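Long-range contact in afamin (Homo sapiens, PDB 6FAK), which carries hydrophobic molecules in body fluids, binding vitamin E and keeping lipidated Wnt proteins soluble and active: residues T14-I28 and G251-V263. Sequence-based numbering, arbitrary orientation.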
ATOM      1  N   THR A  14     -24.600  -2.453 -11.701  1.00 52.70           N
ATOM      2  CA  THR A  14     -23.294  -3.107 -11.532  1.00 49.07           C
ATOM      3  C   THR A  14     -23.028  -4.141 -12.632  1.00 47.09           C
ATOM      4  O   THR A  14     -21.954  -4.130 -13.215  1.00 45.75           O
ATOM      5  CB  THR A  14     -23.167  -3.775 -10.137  1.00 50.67           C
ATOM      6  OG1 THR A  14     -23.391  -2.794  -9.115  1.00 46.39           O
ATOM      7  CG2 THR A  14     -21.750  -4.405  -9.933  1.00 48.39           C
ATOM      8  N   GLN A  15     -23.997  -5.024 -12.895  1.00 47.95           N
ATOM      9  CA  GLN A  15     -23.901  -6.018 -13.978  1.00 49.88           C
ATOM     10  C   GLN A  15     -23.760  -5.345 -15.338  1.00 52.22           C
ATOM     11  O   GLN A  15     -23.039  -5.836 -16.217  1.00 53.87           O
ATOM     12  CB  GLN A  15     -25.128  -6.945 -13.986  1.00 54.28           C
ATOM     13  CG  GLN A  15     -25.074  -8.135 -14.947  1.00 58.02           C
ATOM     14  CD  GLN A  15     -23.881  -9.059 -14.718  1.00 57.83           C
ATOM     15  OE1 GLN A  15     -23.384  -9.161 -13.599  1.00 57.09           O
ATOM     16  NE2 GLN A  15     -23.401  -9.722 -15.792  1.00 53.37           N
ATOM     17  N   LYS A  16     -24.419  -4.204 -15.500  1.00 52.88           N
ATOM     18  CA  LYS A  16     -24.280  -3.444 -16.727  1.00 54.34           C
ATOM     19  C   LYS A  16     -22.902  -2.859 -16.823  1.00 47.89           C
ATOM     20  O   LYS A  16     -22.293  -2.957 -17.861  1.00 46.00           O
ATOM     21  CB  LYS A  16     -25.339  -2.336 -16.870  1.00 61.53           C
ATOM     22  CG  LYS A  16     -26.461  -2.692 -17.834  1.00 74.04           C
ATOM     23  CD  LYS A  16     -27.365  -3.822 -17.328  1.00 83.59           C
ATOM     24  CE  LYS A  16     -27.047  -5.188 -17.929  1.00 89.15           C
ATOM     25  NZ  LYS A  16     -27.179  -5.223 -19.417  1.00 91.19           N
ATOM     26  N   PHE A  17     -22.429  -2.211 -15.761  1.00 46.39           N
ATOM     27  CA  PHE A  17     -21.061  -1.688 -15.746  1.00 46.09           C
ATOM     28  C   PHE A  17     -20.026  -2.781 -16.133  1.00 43.90           C
ATOM     29  O   PHE A  17     -19.129  -2.528 -16.941  1.00 43.87           O
ATOM     30  CB  PHE A  17     -20.719  -1.080 -14.390  1.00 46.37           C
ATOM     31  CG  PHE A  17     -19.313  -0.537 -14.305  1.00 45.18           C
ATOM     32  CD1 PHE A  17     -19.044   0.776 -14.666  1.00 45.24           C
ATOM     33  CD2 PHE A  17     -18.257  -1.342 -13.884  1.00 45.61           C
ATOM     34  CE1 PHE A  17     -17.751   1.279 -14.602  1.00 44.86           C
ATOM     35  CE2 PHE A  17     -16.962  -0.839 -13.822  1.00 43.75           C
ATOM     36  CZ  PHE A  17     -16.709   0.472 -14.185  1.00 45.38           C
ATOM     37  N   ILE A  18     -20.159  -3.972 -15.558  1.00 45.14           N
ATOM     38  CA  ILE A  18     -19.216  -5.085 -15.815  1.00 47.31           C
ATOM     39  C   ILE A  18     -19.278  -5.585 -17.253  1.00 52.69           C
ATOM     40  O   ILE A  18     -18.221  -5.767 -17.895  1.00 53.55           O
ATOM     41  CB  ILE A  18     -19.441  -6.264 -14.850  1.00 46.69           C
ATOM     42  CG1 ILE A  18     -18.983  -5.863 -13.446  1.00 45.84           C
ATOM     43  CG2 ILE A  18     -18.657  -7.504 -15.284  1.00 47.30           C
ATOM     44  CD1 ILE A  18     -19.556  -6.745 -12.362  1.00 45.41           C
ATOM     45  N   GLU A  19     -20.497  -5.813 -17.744  1.00 54.71           N
ATOM     46  CA  GLU A  19     -20.722  -6.215 -19.150  1.00 56.83           C
ATOM     47  C   GLU A  19     -20.127  -5.193 -20.112  1.00 57.27           C
ATOM     48  O   GLU A  19     -19.407  -5.552 -21.040  1.00 58.46           O
ATOM     49  CB  GLU A  19     -22.216  -6.346 -19.446  1.00 63.39           C
ATOM     50  CG  GLU A  19     -22.893  -7.598 -18.905  1.00 67.27           C
ATOM     51  CD  GLU A  19     -24.377  -7.654 -19.247  1.00 74.51           C
ATOM     52  OE1 GLU A  19     -24.934  -6.640 -19.742  1.00 74.85           O
ATOM     53  OE2 GLU A  19     -24.991  -8.722 -19.032  1.00 83.06           O
ATOM     54  N   ASP A  20     -20.447  -3.920 -19.877  1.00 55.75           N
ATOM     55  CA  ASP A  20     -19.896  -2.804 -20.642  1.00 56.35           C
ATOM     56  C   ASP A  20     -18.381  -2.715 -20.637  1.00 60.13           C
ATOM     57  O   ASP A  20     -17.807  -2.433 -21.679  1.00 59.70           O
ATOM     58  CB  ASP A  20     -20.444  -1.466 -20.126  1.00 62.14           C
ATOM     59  CG  ASP A  20     -21.841  -1.147 -20.659  1.00 66.80           C
ATOM     60  OD1 ASP A  20     -22.433  -2.005 -21.361  1.00 62.21           O
ATOM     61  OD2 ASP A  20     -22.332  -0.025 -20.369  1.00 69.81           O
ATOM     62  N   ASN A  21     -17.742  -2.946 -19.475  1.00 57.35           N
ATOM     63  CA  ASN A  21     -16.276  -2.786 -19.323  1.00 52.38           C
ATOM     64  C   ASN A  21     -15.475  -4.116 -19.345  1.00 46.74           C
ATOM     65  O   ASN A  21     -14.341  -4.163 -18.915  1.00 40.96           O
ATOM     66  CB  ASN A  21     -15.985  -1.983 -18.045  1.00 53.92           C
ATOM     67  CG  ASN A  21     -16.515  -0.557 -18.127  1.00 60.48           C
ATOM     68  OD1 ASN A  21     -15.930   0.299 -18.803  1.00 64.65           O
ATOM     69  ND2 ASN A  21     -17.633  -0.296 -17.448  1.00 57.01           N
ATOM     70  N   ILE A  22     -16.084  -5.168 -19.882  1.00 47.51           N
ATOM     71  CA  ILE A  22     -15.540  -6.520 -19.878  1.00 48.45           C
ATOM     72  C   ILE A  22     -14.132  -6.646 -20.492  1.00 45.52           C
ATOM     73  O   ILE A  22     -13.321  -7.479 -20.039  1.00 44.49           O
ATOM     74  CB  ILE A  22     -16.516  -7.483 -20.584  1.00 54.10           C
ATOM     75  CG1 ILE A  22     -16.195  -8.952 -20.278  1.00 53.90           C
ATOM     76  CG2 ILE A  22     -16.536  -7.231 -22.088  1.00 54.91           C
ATOM     77  CD1 ILE A  22     -16.343  -9.333 -18.823  1.00 54.91           C
ATOM     78  N   GLU A  23     -13.853  -5.828 -21.499  1.00 43.69           N
ATOM     79  CA  GLU A  23     -12.558  -5.793 -22.143  1.00 44.45           C
ATOM     80  C   GLU A  23     -11.501  -5.283 -21.145  1.00 40.40           C
ATOM     81  O   GLU A  23     -10.494  -5.950 -20.906  1.00 41.17           O
ATOM     82  CB  GLU A  23     -12.606  -4.944 -23.437  1.00 50.99           C
ATOM     83  CG  GLU A  23     -11.244  -4.672 -24.078  1.00 58.58           C
ATOM     84  CD  GLU A  23     -11.336  -4.052 -25.483  1.00 66.45           C
ATOM     85  OE1 GLU A  23     -11.578  -2.824 -25.601  1.00 65.57           O
ATOM     86  OE2 GLU A  23     -11.126  -4.787 -26.474  1.00 69.99           O
ATOM     87  N   TYR A  24     -11.780  -4.145 -20.526  1.00 37.50           N
ATOM     88  CA  TYR A  24     -10.887  -3.539 -19.549  1.00 37.56           C
ATOM     89  C   TYR A  24     -10.634  -4.425 -18.304  1.00 33.06           C
ATOM     90  O   TYR A  24      -9.514  -4.553 -17.819  1.00 30.58           O
ATOM     91  CB  TYR A  24     -11.423  -2.163 -19.123  1.00 44.71           C
ATOM     92  CG  TYR A  24     -11.686  -1.228 -20.291  1.00 54.86           C
ATOM     93  CD1 TYR A  24     -10.642  -0.783 -21.109  1.00 63.42           C
ATOM     94  CD2 TYR A  24     -12.993  -0.808 -20.604  1.00 62.27           C
ATOM     95  CE1 TYR A  24     -10.891   0.058 -22.198  1.00 68.42           C
ATOM     96  CE2 TYR A  24     -13.242   0.046 -21.673  1.00 67.02           C
ATOM     97  CZ  TYR A  24     -12.189   0.482 -22.463  1.00 69.63           C
ATOM     98  OH  TYR A  24     -12.437   1.321 -23.531  1.00 77.24           O
ATOM     99  N   ILE A  25     -11.715  -4.978 -17.792  1.00 31.81           N
ATOM    100  CA  ILE A  25     -11.729  -5.910 -16.668  1.00 32.30           C
ATOM    101  C   ILE A  25     -10.867  -7.141 -16.939  1.00 30.84           C
ATOM    102  O   ILE A  25     -10.095  -7.585 -16.058  1.00 29.81           O
ATOM    103  CB  ILE A  25     -13.192  -6.307 -16.360  1.00 34.04           C
ATOM    104  CG1 ILE A  25     -13.931  -5.109 -15.737  1.00 36.24           C
ATOM    105  CG2 ILE A  25     -13.298  -7.522 -15.477  1.00 34.94           C
ATOM    106  CD1 ILE A  25     -15.426  -5.358 -15.645  1.00 38.71           C
ATOM    107  N   THR A  26     -11.010  -7.709 -18.125  1.00 30.11           N
ATOM    108  CA  THR A  26     -10.276  -8.905 -18.477  1.00 30.43           C
ATOM    109  C   THR A  26      -8.739  -8.666 -18.549  1.00 29.18           C
ATOM    110  O   THR A  26      -7.938  -9.504 -18.110  1.00 27.77           O
ATOM    111  CB  THR A  26     -10.790  -9.469 -19.829  1.00 32.72           C
ATOM    112  OG1 THR A  26     -12.172  -9.829 -19.689  1.00 35.60           O
ATOM    113  CG2 THR A  26     -10.035 -10.711 -20.203  1.00 33.11           C
ATOM    114  N   ILE A  27      -8.372  -7.545 -19.157  1.00 28.94           N
ATOM    115  CA  ILE A  27      -6.974  -7.098 -19.265  1.00 29.07           C
ATOM    116  C   ILE A  27      -6.375  -6.941 -17.878  1.00 27.46           C
ATOM    117  O   ILE A  27      -5.269  -7.452 -17.608  1.00 26.55           O
ATOM    118  CB  ILE A  27      -6.879  -5.788 -20.079  1.00 30.81           C
ATOM    119  CG1 ILE A  27      -7.106  -6.110 -21.543  1.00 33.13           C
ATOM    120  CG2 ILE A  27      -5.516  -5.115 -19.910  1.00 31.99           C
ATOM    121  CD1 ILE A  27      -7.237  -4.871 -22.434  1.00 35.00           C
ATOM    122  N   ILE A  28      -7.114  -6.259 -16.986  1.00 26.83           N
ATOM    123  CA  ILE A  28      -6.610  -6.038 -15.629  1.00 26.05           C
ATOM    124  C   ILE A  28      -6.346  -7.416 -14.964  1.00 25.37           C
ATOM    125  O   ILE A  28      -5.251  -7.659 -14.481  1.00 24.77           O
ATOM    126  CB  ILE A  28      -7.583  -5.268 -14.739  1.00 26.24           C
ATOM    127  CG1 ILE A  28      -7.709  -3.801 -15.210  1.00 26.90           C
ATOM    128  CG2 ILE A  28      -7.116  -5.281 -13.286  1.00 25.64           C
ATOM    129  CD1 ILE A  28      -8.713  -2.963 -14.459  1.00 27.71           C
ATOM    130  N   GLY A 251      -7.650 -11.161  -5.986  1.00 25.07           N
ATOM    131  CA  GLY A 251      -7.465 -10.754  -7.340  1.00 25.18           C
ATOM    132  C   GLY A 251      -8.650 -11.044  -8.255  1.00 25.65           C
ATOM    133  O   GLY A 251      -8.521 -10.910  -9.437  1.00 25.55           O
ATOM    134  N   ASP A 252      -9.795 -11.420  -7.690  1.00 26.19           N
ATOM    135  CA  ASP A 252     -10.966 -11.730  -8.458  1.00 27.19           C
ATOM    136  C   ASP A 252     -11.620 -10.377  -8.859  1.00 27.16           C
ATOM    137  O   ASP A 252     -12.409  -9.798  -8.094  1.00 27.18           O
ATOM    138  CB  ASP A 252     -11.892 -12.620  -7.626  1.00 28.28           C
ATOM    139  CG  ASP A 252     -13.135 -13.062  -8.404  1.00 29.73           C
ATOM    140  OD1 ASP A 252     -13.548 -12.413  -9.402  1.00 29.55           O
ATOM    141  OD2 ASP A 252     -13.682 -14.072  -7.972  1.00 33.37           O
ATOM    142  N   VAL A 253     -11.297  -9.900 -10.048  0.51 27.07           N
ATOM    143  CA  VAL A 253     -11.677  -8.523 -10.465  0.51 27.45           C
ATOM    144  C   VAL A 253     -13.192  -8.294 -10.526  0.51 27.91           C
ATOM    145  O   VAL A 253     -13.682  -7.282 -10.032  0.51 27.76           O
ATOM    146  CB  VAL A 253     -10.992  -8.089 -11.774  0.51 27.60           C
ATOM    147  CG1 VAL A 253      -9.482  -8.082 -11.605  0.51 27.24           C
ATOM    148  CG2 VAL A 253     -11.395  -8.986 -12.948  0.51 28.25           C
ATOM    149  N   VAL A 254     -13.922  -9.258 -11.087  1.00 28.56           N
ATOM    150  CA  VAL A 254     -15.397  -9.206 -11.134  1.00 29.66           C
ATOM    151  C   VAL A 254     -16.051  -9.181  -9.741  1.00 29.88           C
ATOM    152  O   VAL A 254     -16.873  -8.315  -9.449  1.00 30.14           O
ATOM    153  CB  VAL A 254     -15.978 -10.368 -11.999  1.00 30.44           C
ATOM    154  CG1 VAL A 254     -17.494 -10.369 -11.963  1.00 31.78           C
ATOM    155  CG2 VAL A 254     -15.488 -10.234 -13.431  1.00 31.17           C
ATOM    156  N   GLN A 255     -15.668 -10.118  -8.884  1.00 29.30           N
ATOM    157  CA  GLN A 255     -16.195 -10.153  -7.529  1.00 30.22           C
ATOM    158  C   GLN A 255     -15.840  -8.885  -6.738  1.00 29.01           C
ATOM    159  O   GLN A 255     -16.625  -8.402  -5.909  1.00 28.37           O
ATOM    160  CB  GLN A 255     -15.670 -11.378  -6.774  1.00 31.81           C
ATOM    161  CG  GLN A 255     -16.466 -11.712  -5.519  1.00 36.56           C
ATOM    162  CD  GLN A 255     -17.936 -12.032  -5.850  1.00 40.77           C
ATOM    163  OE1 GLN A 255     -18.253 -12.558  -6.919  1.00 42.45           O
ATOM    164  NE2 GLN A 255     -18.818 -11.632  -4.978  1.00 41.71           N
ATOM    165  N   CYS A 256     -14.636  -8.389  -6.957  1.00 28.03           N
ATOM    166  CA  CYS A 256     -14.185  -7.160  -6.333  1.00 28.30           C
ATOM    167  C   CYS A 256     -15.106  -5.992  -6.677  1.00 28.36           C
ATOM    168  O   CYS A 256     -15.547  -5.259  -5.775  1.00 27.66           O
ATOM    169  CB  CYS A 256     -12.724  -6.869  -6.723  1.00 28.40           C
ATOM    170  SG  CYS A 256     -11.918  -5.448  -5.950  1.00 28.09           S
ATOM    171  N   ILE A 257     -15.364  -5.815  -7.977  1.00 28.89           N
ATOM    172  CA  ILE A 257     -16.255  -4.745  -8.458  1.00 30.35           C
ATOM    173  C   ILE A 257     -17.653  -4.898  -7.850  1.00 30.19           C
ATOM    174  O   ILE A 257     -18.161  -3.937  -7.289  1.00 29.63           O
ATOM    175  CB  ILE A 257     -16.280  -4.634 -10.027  1.00 31.12           C
ATOM    176  CG1 ILE A 257     -14.965  -4.076 -10.541  1.00 31.42           C
ATOM    177  CG2 ILE A 257     -17.397  -3.721 -10.504  1.00 32.44           C
ATOM    178  CD1 ILE A 257     -14.646  -4.409 -11.985  1.00 32.25           C
ATOM    179  N   ARG A 258     -18.212  -6.104  -7.927  1.00 31.26           N
ATOM    180  CA  ARG A 258     -19.522  -6.428  -7.321  1.00 33.51           C
ATOM    181  C   ARG A 258     -19.587  -6.159  -5.836  1.00 33.66           C
ATOM    182  O   ARG A 258     -20.547  -5.581  -5.369  1.00 33.09           O
ATOM    183  CB  ARG A 258     -19.898  -7.912  -7.519  1.00 35.86           C
ATOM    184  CG  ARG A 258     -20.313  -8.246  -8.947  1.00 38.81           C
ATOM    185  CD  ARG A 258     -20.787  -9.690  -9.110  1.00 41.86           C
ATOM    186  NE  ARG A 258     -21.070  -9.989 -10.520  1.00 44.94           N
ATOM    187  CZ  ARG A 258     -21.030 -11.189 -11.115  1.00 46.62           C
ATOM    188  NH1 ARG A 258     -20.696 -12.285 -10.435  1.00 45.04           N
ATOM    189  NH2 ARG A 258     -21.308 -11.288 -12.397  1.00 49.15           N
ATOM    190  N   ASP A 259     -18.609  -6.635  -5.081  1.00 32.52           N
ATOM    191  CA  ASP A 259     -18.594  -6.401  -3.629  1.00 33.15           C
ATOM    192  C   ASP A 259     -18.347  -4.943  -3.276  1.00 31.61           C
ATOM    193  O   ASP A 259     -18.891  -4.480  -2.281  1.00 30.68           O
ATOM    194  CB  ASP A 259     -17.590  -7.303  -2.876  1.00 36.20           C
ATOM    195  CG  ASP A 259     -17.936  -8.769  -2.961  1.00 41.73           C
ATOM    196  OD1 ASP A 259     -19.066  -9.060  -3.348  1.00 44.31           O
ATOM    197  OD2 ASP A 259     -17.085  -9.639  -2.644  1.00 47.53           O
ATOM    198  N   THR A 260     -17.507  -4.227  -4.035  1.00 31.20           N
ATOM    199  CA  THR A 260     -17.310  -2.804  -3.806  1.00 31.48           C
ATOM    200  C   THR A 260     -18.655  -2.050  -4.021  1.00 33.22           C
ATOM    201  O   THR A 260     -19.066  -1.266  -3.180  1.00 32.32           O
ATOM    202  CB  THR A 260     -16.215  -2.245  -4.733  1.00 31.22           C
ATOM    203  OG1 THR A 260     -14.958  -2.879  -4.435  1.00 29.80           O
ATOM    204  CG2 THR A 260     -16.049  -0.713  -4.578  1.00 31.86           C
ATOM    205  N   SER A 261     -19.349  -2.361  -5.109  1.00 35.30           N
ATOM    206  CA  SER A 261     -20.647  -1.761  -5.374  1.00 39.57           C
ATOM    207  C   SER A 261     -21.668  -2.065  -4.248  1.00 38.74           C
ATOM    208  O   SER A 261     -22.401  -1.183  -3.795  1.00 39.47           O
ATOM    209  CB  SER A 261     -21.170  -2.206  -6.739  1.00 42.03           C
ATOM    210  OG  SER A 261     -22.512  -1.831  -6.875  1.00 46.82           O
ATOM    211  N   LYS A 262     -21.674  -3.287  -3.755  1.00 39.64           N
ATOM    212  CA  LYS A 262     -22.508  -3.625  -2.590  1.00 40.29           C
ATOM    213  C   LYS A 262     -22.205  -2.742  -1.355  1.00 38.58           C
ATOM    214  O   LYS A 262     -23.124  -2.258  -0.702  1.00 38.78           O
ATOM    215  CB  LYS A 262     -22.339  -5.101  -2.236  1.00 43.45           C
ATOM    216  CG  LYS A 262     -23.282  -5.622  -1.143  1.00 48.70           C
ATOM    217  CD  LYS A 262     -23.153  -7.132  -0.987  1.00 54.41           C
ATOM    218  CE  LYS A 262     -24.254  -7.704  -0.103  1.00 63.10           C
ATOM    219  NZ  LYS A 262     -24.019  -9.137   0.277  1.00 68.47           N
ATOM    220  N   VAL A 263     -20.930  -2.564  -1.012  1.00 34.50           N
ATOM    221  CA  VAL A 263     -20.547  -1.742   0.118  1.00 34.85           C
ATOM    222  C   VAL A 263     -21.076  -0.275  -0.070  1.00 38.05           C
ATOM    223  O   VAL A 263     -21.719   0.294   0.846  1.00 35.11           O
ATOM    224  CB  VAL A 263     -19.021  -1.804   0.378  1.00 34.64           C
ATOM    225  CG1 VAL A 263     -18.547  -0.720   1.314  1.00 33.93           C
ATOM    226  CG2 VAL A 263     -18.598  -3.172   0.936  1.00 35.38           C
TER
HETATM  227  O   HOH W   1     -22.666  -7.932 -11.355  1.00 53.15           O
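Where the first two albumin domains of afamin meet, helices 13-20 and 22-33 of the first lie against helix 253-268 of the second, part of the region that forms the pocket for hydrophobic ligands, with Ile18, Ile25 and Ile257 at the heart of the seam. The segments of helices 13-20 and 253-268 run roughly antiparallel, at 149°, their axes 10.3 Å apart at closest approach. Ile257 serves both first-domain helices with separate branches: its CG2 lies 4.0 Å from Ile18 CG1 as the two side chains slide past each other, while its CD1 meets Ile25 CD1 tip to tip. With CG1 beside the backbone N (chi1 -71°), Ile25 has CG2 anti to that N, turned to Val253 and touching Val254. Polar groups border this apolar strip. Thr14 OG1 and Ser261 OG share a short hydrogen bond of 2.6 Å. Arg258 crosses Ile18 at about a right angle, CG against CD1, and extends alongside Gln15; its NH2 donates to an in-plane lone pair of Gln15 OE1 at 3.2 Å, bent to 142°, and a water links its NE to the same oxygen. Cut back to an alanine, Arg258 would probably leave Gln15 OE1 without this donor and the water bridge, and Ile18 CD1 without its neighbour CG. The chemistry implies a domain interface formed mainly by branched aliphatic side chains, flanked by a hydroxyl pair and a guanidinium donating to a neutral amide oxygen, with no salt bridge between the segments.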